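ATP phosphoribosyltransferase regulatory subunit (Bacillus halodurans, PDB 3OD1) is probably required, together with HisG, for the first step of histidine biosynthesis and may let histidine feedback-regulate ATP phosphoribosyltransferase activity. Local coordinates at residues Pro21-Tyr24 / Lys25-Asn29; Arg347-Glu350 / Ala351-Ala355. All coordinates share one frame; numbering follows the deposited sequence.

Interaction 1 (Pro21-Tyr24 / Lys25-Asn29); sequences PEWY and KTKKN
Glu22 O takes two bonds from one residue, Thr26. The first is the ordinary helical bond from the backbone N. In the second, the hydroxyl OG1 of Thr26 donates to Glu22 O at 3.1 Å. The two donors reach the carbonyl from opposite faces of its plane. Thr26 chi1 of -59° sets OG1 beside its own backbone N and turns it back along the helix to this acceptor. The other carbonyls of the first turn have one i to i+4 bond each within 21-29: Pro21 O from Lys25 N, Trp23 O from Lys27 N, and Tyr24 O from Lys28 N at 2.8 Å.

The carbon chains of two lysines touch the rings one turn back, crossing them at a slant. Lys27 CB lies 3.6 Å from Trp23 CZ3, and its CG and CD follow the same ring atom. Lys28 CD meets Tyr24 CE2 at 3.8 Å. With chi1 of -177°, the Tyr24 ring swings toward the next turn, where both Lys27 and Lys28 can reach it.

Three charged ends are paired outside 21-29. Lys27 NZ is paired with Glu127 and with Glu47 of the second subunit. Lys28 NZ bridges to Asp32 along the same helix, and Glu22 to Arg100 of the second subunit.

This is the start of helix 21-40. Trp23, Thr26 and Lys27 pack on Val324 of helix 320-327. Pro21 packs on Ile46 and Tyr24 on Met45, both of the second subunit, so this first part of the helix contributes to the dimer interface.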
loop_
_atom_site.group_PDB
_atom_site.type_symbol
_atom_site.label_atom_id
_atom_site.label_comp_id
_atom_site.label_asym_id
_atom_site.label_seq_id
_atom_site.Cartn_x
_atom_site.Cartn_y
_atom_site.Cartn_z
ATOM N N PRO B 21 8.743 -9.497 -8.172
ATOM C CA PRO B 21 7.647 -9.376 -9.142
ATOM C C PRO B 21 6.646 -10.529 -9.123
ATOM O O PRO B 21 5.451 -10.268 -9.161
ATOM C CB PRO B 21 8.371 -9.355 -10.479
ATOM C CG PRO B 21 9.754 -8.900 -10.153
ATOM C CD PRO B 21 10.056 -9.497 -8.842
ATOM N N GLU B 22 7.109 -11.774 -9.080
ATOM C CA GLU B 22 6.188 -12.921 -9.138
ATOM C C GLU B 22 5.356 -13.041 -7.873
ATOM O O GLU B 22 4.149 -13.269 -7.931
ATOM C CB GLU B 22 6.948 -14.225 -9.377
ATOM C CG GLU B 22 8.047 -14.120 -10.425
ATOM C CD GLU B 22 9.210 -13.219 -9.997
ATOM O OE1 GLU B 22 9.562 -12.318 -10.782
ATOM O OE2 GLU B 22 9.771 -13.401 -8.890
ATOM N N TRP B 23 6.002 -12.903 -6.718
ATOM C CA TRP B 23 5.281 -12.926 -5.464
ATOM C C TRP B 23 4.284 -11.769 -5.403
ATOM O O TRP B 23 3.168 -11.903 -4.888
ATOM C CB TRP B 23 6.255 -12.839 -4.286
ATOM C CG TRP B 23 5.674 -13.364 -2.991
ATOM C CD1 TRP B 23 5.790 -14.633 -2.502
ATOM C CD2 TRP B 23 4.887 -12.636 -2.029
ATOM N NE1 TRP B 23 5.129 -14.740 -1.299
ATOM C CE2 TRP B 23 4.567 -13.531 -0.988
ATOM C CE3 TRP B 23 4.423 -11.320 -1.952
ATOM C CZ2 TRP B 23 3.805 -13.152 0.119
ATOM C CZ3 TRP B 23 3.665 -10.942 -0.849
ATOM C CH2 TRP B 23 3.365 -11.855 0.170
ATOM N N TYR B 24 4.690 -10.613 -5.905
ATOM C CA TYR B 24 3.794 -9.462 -5.911
ATOM C C TYR B 24 2.512 -9.759 -6.681
ATOM O O TYR B 24 1.422 -9.466 -6.193
ATOM C CB TYR B 24 4.462 -8.221 -6.527
ATOM C CG TYR B 24 3.544 -7.021 -6.463
ATOM C CD1 TYR B 24 3.638 -6.109 -5.422
ATOM C CD2 TYR B 24 2.550 -6.833 -7.413
ATOM C CE1 TYR B 24 2.789 -5.027 -5.350
ATOM C CE2 TYR B 24 1.692 -5.749 -7.346
ATOM C CZ TYR B 24 1.818 -4.855 -6.313
ATOM O OH TYR B 24 0.969 -3.775 -6.234
ATOM N N LYS B 25 2.644 -10.309 -7.892
ATOM C CA LYS B 25 1.477 -10.573 -8.734
ATOM C C LYS B 25 0.525 -11.552 -8.057
ATOM O O LYS B 25 -0.688 -11.377 -8.112
ATOM C CB LYS B 25 1.873 -11.161 -10.092
ATOM C CG LYS B 25 2.704 -10.248 -10.992
ATOM C CD LYS B 25 2.797 -10.809 -12.419
ATOM C CE LYS B 25 3.885 -10.111 -13.256
ATOM N NZ LYS B 25 5.261 -10.668 -13.016
ATOM N N THR B 26 1.086 -12.603 -7.467
ATOM C CA THR B 26 0.289 -13.616 -6.773
ATOM C C THR B 26 -0.489 -13.018 -5.608
ATOM O O THR B 26 -1.681 -13.265 -5.462
ATOM C CB THR B 26 1.178 -14.751 -6.249
ATOM O OG1 THR B 26 1.865 -15.336 -7.354
ATOM C CG2 THR B 26 0.336 -15.836 -5.550
ATOM N N LYS B 27 0.197 -12.231 -4.788
ATOM C CA LYS B 27 -0.411 -11.617 -3.623
ATOM C C LYS B 27 -1.474 -10.625 -4.066
ATOM O O LYS B 27 -2.564 -10.564 -3.484
ATOM C CB LYS B 27 0.653 -10.937 -2.767
ATOM C CG LYS B 27 0.118 -9.969 -1.753
ATOM C CD LYS B 27 0.834 -8.630 -1.862
ATOM C CE LYS B 27 -0.139 -7.523 -2.249
ATOM N NZ LYS B 27 0.498 -6.168 -2.175
ATOM N N LYS B 28 -1.174 -9.865 -5.119
ATOM C CA LYS B 28 -2.129 -8.883 -5.609
ATOM C C LYS B 28 -3.422 -9.539 -6.072
ATOM O O LYS B 28 -4.511 -9.086 -5.699
ATOM C CB LYS B 28 -1.553 -8.033 -6.729
ATOM C CG LYS B 28 -2.549 -7.020 -7.288
ATOM C CD LYS B 28 -1.922 -6.235 -8.426
ATOM C CE LYS B 28 -2.966 -5.743 -9.415
ATOM N NZ LYS B 28 -3.961 -4.873 -8.745
ATOM N N ASN B 29 -3.315 -10.593 -6.881
ATOM C CA ASN B 29 -4.520 -11.283 -7.338
ATOM C C ASN B 29 -5.364 -11.749 -6.152
ATOM O O ASN B 29 -6.586 -11.554 -6.130
ATOM C CB ASN B 29 -4.187 -12.489 -8.214
ATOM C CG ASN B 29 -5.417 -13.351 -8.503
ATOM O OD1 ASN B 29 -6.399 -12.874 -9.075
ATOM N ND2 ASN B 29 -5.373 -14.616 -8.091
#

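Interaction 2 (Arg347-Glu350 / Ala351-Ala355); sequences RRFE and AIELA
Arg348 and Ile352 meet through their aliphatic parts, side by side and pointing the same way. Arg348 CG lies 3.8 Å from Ile352 CD1. Ile352 CG1 sits beside its backbone N (chi1 -76°), which brings the CG1-CD1 branch back over the preceding turn. Across this turn Phe349 comes only loosely near Glu353.

The backbone bonds are all i to i+4. Ala351 N donates to Arg347 O at 3.0 Å, so the N-cap residue supplies the first carbonyl. Ile352, Glu353 and Leu354 continue the series, and Leu354 N reaches Glu350 O at 2.8 Å.

The ionic contact is between Arg347 and Glu350. The guanidinium grips the carboxylate side-on with two nitrogens, one to each oxygen. Arg347 NH2 binds Glu350 OE2 at 2.9 Å on its syn side. Arg347 NE binds Glu350 OE1 at 3.0 Å from above the carboxylate plane. The third nitrogen, NH1, is bonded to Ile390 O, so all three guanidinium nitrogens have an acceptor, one of them near the end of the modelled chain.

Ala351 packs on Ile341 and Phe343, on Leu367 and on Cys389, and so touches all three strands of the sheet. Ile352 joins it on Leu367, and Leu354 lies on Ile341 and Ile387. Such packing of one helical face on a parallel sheet is characteristic of a beta-alpha-beta crossover, here strand 339-343, helix 348-359 and strand 365-369 of the HisZ C-terminal domain.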
loop_
_atom_site.group_PDB
_atom_site.type_symbol
_atom_site.label_atom_id
_atom_site.label_comp_id
_atom_site.label_asym_id
_atom_site.label_seq_id
_atom_site.Cartn_x
_atom_site.Cartn_y
_atom_site.Cartn_z
ATOM N N ARG B 347 12.541 1.060 -38.445
ATOM C CA ARG B 347 11.181 0.547 -38.285
ATOM C C ARG B 347 10.546 0.919 -36.938
ATOM O O ARG B 347 9.619 0.254 -36.479
ATOM C CB ARG B 347 11.144 -0.970 -38.499
ATOM C CG ARG B 347 11.585 -1.396 -39.884
ATOM C CD ARG B 347 11.717 -2.900 -39.992
ATOM N NE ARG B 347 10.421 -3.574 -40.034
ATOM C CZ ARG B 347 10.270 -4.884 -40.221
ATOM N NH1 ARG B 347 11.335 -5.658 -40.386
ATOM N NH2 ARG B 347 9.058 -5.420 -40.248
ATOM N N ARG B 348 11.045 1.985 -36.315
ATOM C CA ARG B 348 10.527 2.429 -35.023
ATOM C C ARG B 348 9.051 2.825 -35.080
ATOM O O ARG B 348 8.271 2.502 -34.178
ATOM C CB ARG B 348 11.354 3.597 -34.466
ATOM C CG ARG B 348 10.789 4.142 -33.153
ATOM C CD ARG B 348 11.584 5.313 -32.610
ATOM N NE ARG B 348 11.601 6.437 -33.539
ATOM C CZ ARG B 348 12.712 7.040 -33.953
ATOM N NH1 ARG B 348 13.892 6.622 -33.510
ATOM N NH2 ARG B 348 12.646 8.058 -34.806
ATOM N N PHE B 349 8.658 3.531 -36.131
ATOM C CA PHE B 349 7.270 3.953 -36.213
ATOM C C PHE B 349 6.384 2.724 -36.343
ATOM O O PHE B 349 5.358 2.614 -35.676
ATOM C CB PHE B 349 7.041 4.914 -37.378
ATOM C CG PHE B 349 5.680 5.547 -37.367
ATOM C CD1 PHE B 349 5.316 6.409 -36.337
ATOM C CD2 PHE B 349 4.759 5.271 -38.373
ATOM C CE1 PHE B 349 4.061 6.991 -36.309
ATOM C CE2 PHE B 349 3.500 5.848 -38.357
ATOM C CZ PHE B 349 3.149 6.712 -37.321
ATOM N N GLU B 350 6.802 1.792 -37.192
ATOM C CA GLU B 350 6.068 0.548 -37.369
ATOM C C GLU B 350 5.890 -0.206 -36.058
ATOM O O GLU B 350 4.789 -0.659 -35.737
ATOM C CB GLU B 350 6.764 -0.350 -38.393
ATOM C CG GLU B 350 6.181 -1.757 -38.458
ATOM C CD GLU B 350 7.002 -2.682 -39.328
ATOM O OE1 GLU B 350 7.803 -2.168 -40.139
ATOM O OE2 GLU B 350 6.846 -3.918 -39.200
ATOM N N ALA B 351 6.973 -0.355 -35.305
ATOM C CA ALA B 351 6.911 -1.093 -34.041
ATOM C C ALA B 351 6.042 -0.399 -32.995
ATOM O O ALA B 351 5.271 -1.050 -32.283
ATOM C CB ALA B 351 8.316 -1.338 -33.493
ATOM N N ILE B 352 6.184 0.914 -32.879
ATOM C CA ILE B 352 5.347 1.670 -31.956
ATOM C C ILE B 352 3.867 1.449 -32.282
ATOM O O ILE B 352 3.063 1.153 -31.398
ATOM C CB ILE B 352 5.680 3.179 -31.965
ATOM C CG1 ILE B 352 6.978 3.434 -31.191
ATOM C CG2 ILE B 352 4.517 3.988 -31.358
ATOM C CD1 ILE B 352 7.517 4.835 -31.306
ATOM N N GLU B 353 3.509 1.565 -33.556
ATOM C CA GLU B 353 2.121 1.363 -33.942
ATOM C C GLU B 353 1.699 -0.076 -33.687
ATOM O O GLU B 353 0.585 -0.334 -33.233
ATOM C CB GLU B 353 1.873 1.768 -35.399
ATOM C CG GLU B 353 1.174 3.126 -35.538
ATOM C CD GLU B 353 -0.130 3.207 -34.745
ATOM O OE1 GLU B 353 -0.931 2.250 -34.809
ATOM O OE2 GLU B 353 -0.356 4.232 -34.059
ATOM N N LEU B 354 2.586 -1.019 -33.970
ATOM C CA LEU B 354 2.287 -2.409 -33.667
ATOM C C LEU B 354 1.991 -2.576 -32.173
ATOM O O LEU B 354 0.981 -3.166 -31.794
ATOM C CB LEU B 354 3.433 -3.314 -34.103
ATOM C CG LEU B 354 3.282 -4.791 -33.750
ATOM C CD1 LEU B 354 1.937 -5.331 -34.228
ATOM C CD2 LEU B 354 4.431 -5.590 -34.346
ATOM N N ALA B 355 2.863 -2.040 -31.324
ATOM C CA ALA B 355 2.670 -2.125 -29.881
ATOM C C ALA B 355 1.400 -1.379 -29.480
ATOM O O ALA B 355 0.586 -1.892 -28.716
ATOM C CB ALA B 355 3.871 -1.556 -29.143
#

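How the interactions relate
From the N terminus, 21-29 comes first, at the start of helix 21-40 in the histidyl-tRNA synthetase-like part. Residues 347-355 follow more than 300 residues later, in the C-terminal domain. Each contact lies within one continuous helical stretch, so neither closes a long loop. They are in series and neither nest nor cross. The centres of interactions 1 and 2 are about 30 Å apart, and the nearest atoms of interactions 1 and 2 about 18 Å apart, so they do not touch. Side chains of 21-29 also pack helix 21-40 on helix 320-327; interaction 2 belongs to the helix that covers the three-stranded parallel sheet. Both touch the second subunit, interaction 2 through Ser258 of that subunit.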